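Local structure of radical SAM domain protein (Methanothrix thermoacetophila, 6Y1X) at residues A[112-117]-A[140-145]; A[163-168]-A[230-235]; A[217-222]-A[245-250]. The protein is the radical SAM carbide synthase NifB, which builds the iron-sulfur precursor of the nitrogenase iron-molybdenum cofactor. All coordinates share one frame; numbering follows the deposited sequence.

Interaction 1: residues A[112-117]-A[140-145]; sequences PGEPLA and STNGLL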
loop_
_atom_site.group_PDB
_atom_site.type_symbol
_atom_site.label_atom_id
_atom_site.label_comp_id
_atom_site.label_asym_id
_atom_site.label_seq_id
_atom_site.Cartn_x
_atom_site.Cartn_y
_atom_site.Cartn_z
ATOM N N PRO A 112 2.445 -3.472 -11.008
ATOM C CA PRO A 112 2.540 -4.813 -10.406
ATOM C C PRO A 112 3.628 -4.953 -9.325
ATOM O O PRO A 112 3.615 -5.931 -8.575
ATOM C CB PRO A 112 2.866 -5.707 -11.609
ATOM C CG PRO A 112 2.373 -4.938 -12.803
ATOM C CD PRO A 112 2.671 -3.510 -12.463
ATOM N N GLY A 113 4.559 -4.004 -9.273
ATOM C CA GLY A 113 5.599 -3.975 -8.257
ATOM C C GLY A 113 5.417 -2.839 -7.267
ATOM O O GLY A 113 4.307 -2.602 -6.776
ATOM N N GLU A 114 6.500 -2.114 -6.978
ATOM C CA GLU A 114 6.464 -1.049 -5.989
ATOM C C GLU A 114 6.268 0.259 -6.737
ATOM O O GLU A 114 7.156 0.657 -7.508
ATOM C CB GLU A 114 7.770 -1.012 -5.192
ATOM C CG GLU A 114 8.055 0.297 -4.432
ATOM C CD GLU A 114 6.899 0.766 -3.561
ATOM O OE1 GLU A 114 6.162 -0.096 -3.036
ATOM O OE2 GLU A 114 6.725 1.997 -3.402
ATOM N N PRO A 115 5.120 0.925 -6.592
ATOM C CA PRO A 115 4.873 2.153 -7.368
ATOM C C PRO A 115 5.983 3.193 -7.283
ATOM O O PRO A 115 6.357 3.760 -8.314
ATOM C CB PRO A 115 3.550 2.649 -6.777
ATOM C CG PRO A 115 2.829 1.359 -6.471
ATOM C CD PRO A 115 3.920 0.508 -5.845
ATOM N N LEU A 116 6.544 3.440 -6.099
ATOM C CA LEU A 116 7.526 4.514 -5.980
ATOM C C LEU A 116 8.890 4.157 -6.556
ATOM O O LEU A 116 9.737 5.046 -6.677
ATOM C CB LEU A 116 7.685 4.940 -4.519
ATOM C CG LEU A 116 6.419 5.360 -3.767
ATOM C CD1 LEU A 116 6.759 5.847 -2.371
ATOM C CD2 LEU A 116 5.691 6.443 -4.537
ATOM N N ALA A 117 9.114 2.902 -6.940
ATOM C CA ALA A 117 10.377 2.482 -7.530
ATOM C C ALA A 117 10.376 2.602 -9.048
ATOM O O ALA A 117 11.325 2.152 -9.694
ATOM C CB ALA A 117 10.712 1.044 -7.122
ATOM N N SER A 140 -0.230 3.081 -3.479
ATOM C CA SER A 140 0.188 2.110 -2.485
ATOM C C SER A 140 1.707 2.010 -2.533
ATOM O O SER A 140 2.317 2.217 -3.585
ATOM C CB SER A 140 -0.459 0.741 -2.755
ATOM O OG SER A 140 0.125 -0.286 -1.967
ATOM N N THR A 141 2.324 1.749 -1.386
ATOM C CA THR A 141 3.774 1.637 -1.344
ATOM C C THR A 141 4.184 0.734 -0.193
ATOM O O THR A 141 3.479 0.628 0.811
ATOM C CB THR A 141 4.451 3.013 -1.198
ATOM O OG1 THR A 141 5.878 2.857 -1.137
ATOM C CG2 THR A 141 3.971 3.732 0.056
ATOM N N ASN A 142 5.332 0.080 -0.349
ATOM C CA ASN A 142 5.943 -0.587 0.791
ATOM C C ASN A 142 6.647 0.403 1.713
ATOM O O ASN A 142 7.112 0.009 2.788
ATOM C CB ASN A 142 6.889 -1.702 0.321
ATOM C CG ASN A 142 8.044 -1.193 -0.538
ATOM O OD1 ASN A 142 8.580 -0.108 -0.325
ATOM N ND2 ASN A 142 8.425 -1.991 -1.522
ATOM N N GLY A 143 6.750 1.673 1.312
ATOM C CA GLY A 143 7.245 2.721 2.181
ATOM C C GLY A 143 8.724 3.009 2.077
ATOM O O GLY A 143 9.172 4.039 2.601
ATOM N N LEU A 144 9.505 2.131 1.439
ATOM C CA LEU A 144 10.953 2.323 1.419
ATOM C C LEU A 144 11.341 3.646 0.769
ATOM O O LEU A 144 12.216 4.356 1.274
ATOM C CB LEU A 144 11.638 1.163 0.699
ATOM C CG LEU A 144 13.165 1.279 0.651
ATOM C CD1 LEU A 144 13.794 1.286 2.043
ATOM C CD2 LEU A 144 13.748 0.159 -0.201
ATOM N N LEU A 145 10.696 4.005 -0.338
ATOM C CA LEU A 145 11.024 5.245 -1.032
ATOM C C LEU A 145 10.073 6.385 -0.695
ATOM O O LEU A 145 10.143 7.439 -1.333
ATOM C CB LEU A 145 11.063 5.020 -2.545
ATOM C CG LEU A 145 12.291 4.273 -3.063
ATOM C CD1 LEU A 145 12.160 3.955 -4.547
ATOM C CD2 LEU A 145 13.554 5.084 -2.785
#

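Interaction 2: residues A[163-168]-A[230-235]; sequences VTLNAV and FDIARK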
loop_
_atom_site.group_PDB
_atom_site.type_symbol
_atom_site.label_atom_id
_atom_site.label_comp_id
_atom_site.label_asym_id
_atom_site.label_seq_id
_atom_site.Cartn_x
_atom_site.Cartn_y
_atom_site.Cartn_z
ATOM N N VAL A 163 0.455 2.580 2.902
ATOM C CA VAL A 163 1.765 2.030 3.214
ATOM C C VAL A 163 1.531 0.661 3.825
ATOM O O VAL A 163 0.713 0.525 4.740
ATOM C CB VAL A 163 2.554 2.937 4.178
ATOM C CG1 VAL A 163 3.909 2.326 4.499
ATOM C CG2 VAL A 163 2.690 4.344 3.610
ATOM N N THR A 164 2.258 -0.342 3.353
ATOM C CA THR A 164 2.196 -1.657 3.979
ATOM C C THR A 164 3.272 -1.725 5.054
ATOM O O THR A 164 4.470 -1.698 4.753
ATOM C CB THR A 164 2.345 -2.774 2.951
ATOM O OG1 THR A 164 1.205 -2.758 2.084
ATOM C CG2 THR A 164 2.393 -4.137 3.653
ATOM N N LEU A 165 2.839 -1.812 6.307
ATOM C CA LEU A 165 3.721 -1.781 7.465
ATOM C C LEU A 165 3.462 -3.053 8.257
ATOM O O LEU A 165 2.410 -3.192 8.891
ATOM C CB LEU A 165 3.478 -0.535 8.315
ATOM C CG LEU A 165 4.365 -0.327 9.540
ATOM C CD1 LEU A 165 5.819 -0.209 9.130
ATOM C CD2 LEU A 165 3.926 0.914 10.283
ATOM N N ASN A 166 4.403 -3.991 8.191
ATOM C CA ASN A 166 4.208 -5.306 8.779
ATOM C C ASN A 166 4.918 -5.458 10.112
ATOM O O ASN A 166 4.751 -6.490 10.771
ATOM C CB ASN A 166 4.697 -6.389 7.813
ATOM C CG ASN A 166 3.810 -6.519 6.598
ATOM O OD1 ASN A 166 2.599 -6.315 6.680
ATOM N ND2 ASN A 166 4.409 -6.840 5.458
ATOM N N ALA A 167 5.720 -4.471 10.505
ATOM C CA ALA A 167 6.456 -4.508 11.758
ATOM C C ALA A 167 6.911 -3.097 12.106
ATOM O O ALA A 167 7.266 -2.320 11.219
ATOM C CB ALA A 167 7.664 -5.448 11.668
ATOM N N VAL A 168 6.893 -2.776 13.397
ATOM C CA VAL A 168 7.554 -1.589 13.928
ATOM C C VAL A 168 8.719 -1.976 14.825
ATOM O O VAL A 168 9.314 -1.116 15.484
ATOM C CB VAL A 168 6.576 -0.655 14.660
ATOM C CG1 VAL A 168 5.556 -0.078 13.680
ATOM C CG2 VAL A 168 5.887 -1.378 15.811
ATOM N N PHE A 230 -0.617 -5.323 17.501
ATOM C CA PHE A 230 -1.059 -4.361 18.509
ATOM C C PHE A 230 -0.072 -3.203 18.635
ATOM O O PHE A 230 -0.477 -2.035 18.708
ATOM C CB PHE A 230 -1.250 -5.056 19.856
ATOM C CG PHE A 230 -2.469 -5.927 19.916
ATOM C CD1 PHE A 230 -3.686 -5.422 20.343
ATOM C CD2 PHE A 230 -2.388 -7.271 19.575
ATOM C CE1 PHE A 230 -4.811 -6.232 20.400
ATOM C CE2 PHE A 230 -3.507 -8.089 19.631
ATOM C CZ PHE A 230 -4.719 -7.569 20.045
ATOM N N ASP A 231 1.229 -3.508 18.657
ATOM C CA ASP A 231 2.242 -2.456 18.697
ATOM C C ASP A 231 2.201 -1.606 17.430
ATOM O O ASP A 231 2.422 -0.390 17.479
ATOM C CB ASP A 231 3.631 -3.076 18.857
ATOM C CG ASP A 231 3.908 -3.553 20.269
ATOM O OD1 ASP A 231 3.270 -3.056 21.223
ATOM O OD2 ASP A 231 4.764 -4.451 20.416
ATOM N N ILE A 232 1.956 -2.234 16.278
ATOM C CA ILE A 232 1.839 -1.476 15.031
ATOM C C ILE A 232 0.690 -0.481 15.122
ATOM O O ILE A 232 0.838 0.698 14.778
ATOM C CB ILE A 232 1.658 -2.419 13.829
ATOM C CG1 ILE A 232 2.863 -3.345 13.666
ATOM C CG2 ILE A 232 1.380 -1.615 12.546
ATOM C CD1 ILE A 232 2.632 -4.419 12.622
ATOM N N ALA A 233 -0.484 -0.957 15.555
ATOM C CA ALA A 233 -1.661 -0.097 15.629
ATOM C C ALA A 233 -1.434 1.096 16.545
ATOM O O ALA A 233 -1.807 2.227 16.206
ATOM C CB ALA A 233 -2.866 -0.905 16.103
ATOM N N ARG A 234 -0.838 0.866 17.715
ATOM C CA ARG A 234 -0.577 1.973 18.628
ATOM C C ARG A 234 0.355 2.999 17.997
ATOM O O ARG A 234 0.129 4.210 18.109
ATOM C CB ARG A 234 -0.006 1.447 19.945
ATOM C CG ARG A 234 -1.047 0.780 20.842
ATOM C CD ARG A 234 -0.468 0.400 22.196
ATOM N NE ARG A 234 0.386 -0.786 22.141
ATOM C CZ ARG A 234 -0.032 -2.024 22.402
ATOM N NH1 ARG A 234 0.814 -3.043 22.328
ATOM N NH2 ARG A 234 -1.291 -2.244 22.761
ATOM N N LYS A 235 1.415 2.533 17.334
ATOM C CA LYS A 235 2.383 3.449 16.743
ATOM C C LYS A 235 1.748 4.292 15.637
ATOM O O LYS A 235 1.899 5.519 15.618
ATOM C CB LYS A 235 3.574 2.651 16.211
ATOM C CG LYS A 235 4.658 3.460 15.522
ATOM C CD LYS A 235 5.337 4.390 16.522
ATOM C CE LYS A 235 6.615 4.984 15.938
ATOM N NZ LYS A 235 7.245 5.989 16.850
#

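Interaction 3: residues A[217-222]-A[245-250]; sequences NTVLIP and NVMPLI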
loop_
_atom_site.group_PDB
_atom_site.type_symbol
_atom_site.label_atom_id
_atom_site.label_comp_id
_atom_site.label_asym_id
_atom_site.label_seq_id
_atom_site.Cartn_x
_atom_site.Cartn_y
_atom_site.Cartn_z
ATOM N N ASN A 217 -1.683 -0.875 5.632
ATOM C CA ASN A 217 -1.959 -2.299 5.543
ATOM C C ASN A 217 -0.999 -3.061 6.442
ATOM O O ASN A 217 0.183 -2.721 6.531
ATOM C CB ASN A 217 -1.778 -2.805 4.111
ATOM C CG ASN A 217 -2.799 -2.246 3.148
ATOM O OD1 ASN A 217 -3.864 -1.766 3.540
ATOM N ND2 ASN A 217 -2.486 -2.336 1.863
ATOM N N THR A 218 -1.498 -4.119 7.075
ATOM C CA THR A 218 -0.639 -5.060 7.781
ATOM C C THR A 218 -1.045 -6.470 7.394
ATOM O O THR A 218 -2.222 -6.830 7.511
ATOM C CB THR A 218 -0.729 -4.900 9.305
ATOM O OG1 THR A 218 -0.301 -3.587 9.682
ATOM C CG2 THR A 218 0.137 -5.946 10.013
ATOM N N VAL A 219 -0.081 -7.251 6.912
ATOM C CA VAL A 219 -0.316 -8.661 6.615
ATOM C C VAL A 219 -0.204 -9.408 7.932
ATOM O O VAL A 219 0.829 -9.341 8.605
ATOM C CB VAL A 219 0.684 -9.201 5.580
ATOM C CG1 VAL A 219 0.371 -10.653 5.244
ATOM C CG2 VAL A 219 0.650 -8.355 4.324
ATOM N N LEU A 220 -1.270 -10.106 8.310
ATOM C CA LEU A 220 -1.290 -10.840 9.568
ATOM C C LEU A 220 -0.636 -12.198 9.357
ATOM O O LEU A 220 -1.217 -13.082 8.724
ATOM C CB LEU A 220 -2.726 -10.969 10.062
ATOM C CG LEU A 220 -2.931 -11.501 11.476
ATOM C CD1 LEU A 220 -2.338 -10.544 12.498
ATOM C CD2 LEU A 220 -4.420 -11.696 11.713
ATOM N N ILE A 221 0.553 -12.375 9.919
ATOM C CA ILE A 221 1.368 -13.565 9.687
ATOM C C ILE A 221 1.441 -14.350 10.988
ATOM O O ILE A 221 2.178 -13.958 11.904
ATOM C CB ILE A 221 2.770 -13.194 9.180
ATOM C CG1 ILE A 221 2.669 -12.299 7.938
ATOM C CG2 ILE A 221 3.570 -14.449 8.877
ATOM C CD1 ILE A 221 3.942 -11.474 7.660
ATOM N N PRO A 222 0.695 -15.444 11.122
ATOM C CA PRO A 222 0.671 -16.172 12.397
ATOM C C PRO A 222 2.061 -16.629 12.804
ATOM O O PRO A 222 2.837 -17.127 11.985
ATOM C CB PRO A 222 -0.249 -17.360 12.101
ATOM C CG PRO A 222 -1.168 -16.844 11.050
ATOM C CD PRO A 222 -0.301 -15.971 10.176
ATOM N N ASN A 245 -5.706 -1.462 7.886
ATOM C CA ASN A 245 -6.288 -2.589 7.161
ATOM C C ASN A 245 -5.455 -3.830 7.460
ATOM O O ASN A 245 -4.377 -4.018 6.888
ATOM C CB ASN A 245 -6.337 -2.288 5.667
ATOM C CG ASN A 245 -6.797 -3.474 4.845
ATOM O OD1 ASN A 245 -7.555 -4.315 5.321
ATOM N ND2 ASN A 245 -6.329 -3.551 3.604
ATOM N N VAL A 246 -5.960 -4.687 8.337
ATOM C CA VAL A 246 -5.279 -5.930 8.674
ATOM C C VAL A 246 -5.737 -7.021 7.718
ATOM O O VAL A 246 -6.928 -7.345 7.655
ATOM C CB VAL A 246 -5.537 -6.320 10.135
ATOM C CG1 VAL A 246 -4.774 -7.585 10.484
ATOM C CG2 VAL A 246 -5.119 -5.176 11.048
ATOM N N MET A 247 -4.795 -7.575 6.964
ATOM C CA MET A 247 -5.065 -8.552 5.927
ATOM C C MET A 247 -4.511 -9.908 6.331
ATOM O O MET A 247 -3.353 -9.991 6.763
ATOM C CB MET A 247 -4.439 -8.116 4.597
ATOM C CG MET A 247 -4.696 -6.668 4.223
ATOM S SD MET A 247 -3.800 -6.189 2.729
ATOM C CE MET A 247 -2.110 -6.379 3.268
ATOM N N PRO A 248 -5.279 -10.986 6.196
ATOM C CA PRO A 248 -4.730 -12.316 6.477
ATOM C C PRO A 248 -3.629 -12.677 5.487
ATOM O O PRO A 248 -3.700 -12.345 4.301
ATOM C CB PRO A 248 -5.950 -13.236 6.340
ATOM C CG PRO A 248 -6.849 -12.514 5.390
ATOM C CD PRO A 248 -6.677 -11.051 5.732
ATOM N N LEU A 249 -2.577 -13.313 6.001
ATOM C CA LEU A 249 -1.546 -13.882 5.142
ATOM C C LEU A 249 -2.156 -14.760 4.059
ATOM O O LEU A 249 -3.060 -15.558 4.324
ATOM C CB LEU A 249 -0.556 -14.704 5.975
ATOM C CG LEU A 249 0.446 -15.559 5.193
ATOM C CD1 LEU A 249 1.479 -14.680 4.498
ATOM C CD2 LEU A 249 1.133 -16.584 6.079
ATOM N N ILE A 250 -1.682 -14.572 2.831
ATOM C CA ILE A 250 -1.890 -15.528 1.747
ATOM C C ILE A 250 -0.618 -16.363 1.683
ATOM O O ILE A 250 0.412 -15.872 1.201
ATOM C CB ILE A 250 -2.168 -14.828 0.406
ATOM C CG1 ILE A 250 -3.369 -13.887 0.518
ATOM C CG2 ILE A 250 -2.396 -15.859 -0.697
ATOM C CD1 ILE A 250 -4.675 -14.605 0.748
#

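Interaction 1: residues A[112-117]-A[140-145]
Glu114 and Thr141 bring the two backbones to 6.0 Å between their CA atoms, and Leu116 and Leu145 to a similar spacing, where the 3-10 turn 115-117 passes the end of strand 136-141 and the loop after it. The carboxylate of Glu114 is the polar centre. Its CG lies anti to the backbone N (chi1 162°) and the chain bends at chi2, which swings both oxygens over to the strand end. Glu114 OE1 takes the backbone N of Asn142 at 2.8 Å in a fairly straight bond (166°), from above the carboxylate plane. Glu114 OE2 accepts twice, from Thr141 OG1 at 2.6 Å on its syn side and from Leu116 N at 3.1 Å; these donors reach it from opposite faces of the plane. Three bonds on two oxygens fix the carboxylate's rotation. The amide of Asn142 stacks against it, the planes 27° apart. Thr141 OG1 also accepts from Gly143 N, an ST turn, and Asn142 OD1 from Leu144 N, an Asx turn, so the loop that meets the glutamate is itself shaped by these side chains. Apolar contacts flank this network: Leu116 CB meets Leu145 CB at 3.9 Å, while Leu145 CD1 lies 4.1 Å from Ala117 CB. Pro115 CG presses to 3.1 Å on Ser140 O, a buried carbonyl with no polar partner in the model. Asn142 is tied by ND2 to Asn60 OD1 and touches the second iron-sulfur cluster, whose ligand Cys59 lies beside Glu114. The run Gly113-Glu114-Pro115 fits the GGE-type motif that follows the second strand of radical SAM barrels, a segment that in relatives generally receives the amino group of S-adenosylmethionine.

Interaction 2: residues A[163-168]-A[230-235]
Asp231 comes first along the helix: its CB and its carbonyl O face Val168 CG2, at 4.2 Å and 4.0 Å. The carboxylate is engaged on its own helix, in a salt bridge from Arg234 NH1 to Asp231 OD1 of 2.7 Å that approaches from above the carboxylate plane. One residue on, Ile232 provides most of the helix's share of the contact. Its CG1 is anti to the carbonyl carbon (chi1 -61°) and the chain continues extended, which sends Ile232 CD1 into the bend of segment 163-168, where it comes within 3.5 Å of Asn166 O and also meets Ala167 N. The other branch, Ile232 CG2, rests 4.2 Å from Leu165 CD2, while CG1 lies beside Val168, whose CA is the nearest to that of Ile232. The isoleucine thus lies between the side chains of Leu165 and Val168. A turn later Lys235 closes the patch: its CG meets Val168 CG1 at 4.1 Å, after which the chain bends and carries the ammonium away. Nothing but van der Waals packing joins the segments, and Asn166 O finds its polar partner elsewhere, in Asn225 ND2. The helix packs on the loop that follows strand 160-164, with Ile232 also on Thr218 of strand 213-220; Leu165 reaches across to helix 189-209, and Phe230 and Ala233 lean on helix 263-273.

Interaction 3: residues A[217-222]-A[245-250]
Met247 pairs with Val219, and its side chain runs back over the neighbouring strand. Met247 CB stands 3.9 Å from Thr218 O, and CG remains close to the same oxygen. Met247 SD then passes at 4.1 Å from Asn217 CG. Because the chain turns at chi3 (-63°), Met247 CE ends on the sheet face that carries Asn217 and Val219, between Val219 CG2, at 3.6 Å, and Asn217 CB, at 3.7 Å. Beneath the methionine the backbones run in parallel, their strand axes 29° apart, with residues 217-220 opposite 245-248. Thr218 and Leu220 each supply their N to the partner strand, bonded to Asn245 O and Met247 O; Met247 N returns a nearly straight bond of 2.7 Å to Thr218 O, and Leu249 N reaches Leu220 O. At one end Asn245 ND2 binds Asn217 OD1 at 3.0 Å from well above its carbonyl plane, the amides being almost perpendicular (83°). That oxygen also accepts from Lys215 NZ. On the opposite face Leu220 CB meets Val246 CG1, and past the strands Leu249 packs on Ile221 and Pro222. Strand 243-248, an edge of the six-stranded parallel sheet, is linked to 213-220 through helix 229-239, a beta-alpha-beta unit; Thr218 touches Val229 of that helix, Leu220 and Val246 touch helix 263-273, and strand 160-164 flanks 213-220 on its other side.

Overall arrangement
All three contacts reach one parallel sheet. Interactions 1 and 2 join where strands 136-141 and 160-164 run side by side: Thr164 N lies 3.0 Å from Thr141 O, a probable hydrogen bond, although the centres of the two interactions are about 17 Å apart. Interactions 2 and 3, with centres about 11 Å apart, meet where the end of strand 160-164 and its loop run beside strand 213-220, through two probable hydrogen bonds, Leu165 N to Asn217 O and Asn166 OD1 to Val219 N, each 2.8 Å. Interaction 1 lies nearest the clusters: Ser140 lines the pocket of the first, and the side chain of Asn142 comes within about 4 Å of the second. The side chains of Asn217 and Asn166 lie about 6 Å and 7 Å from a bound cluster.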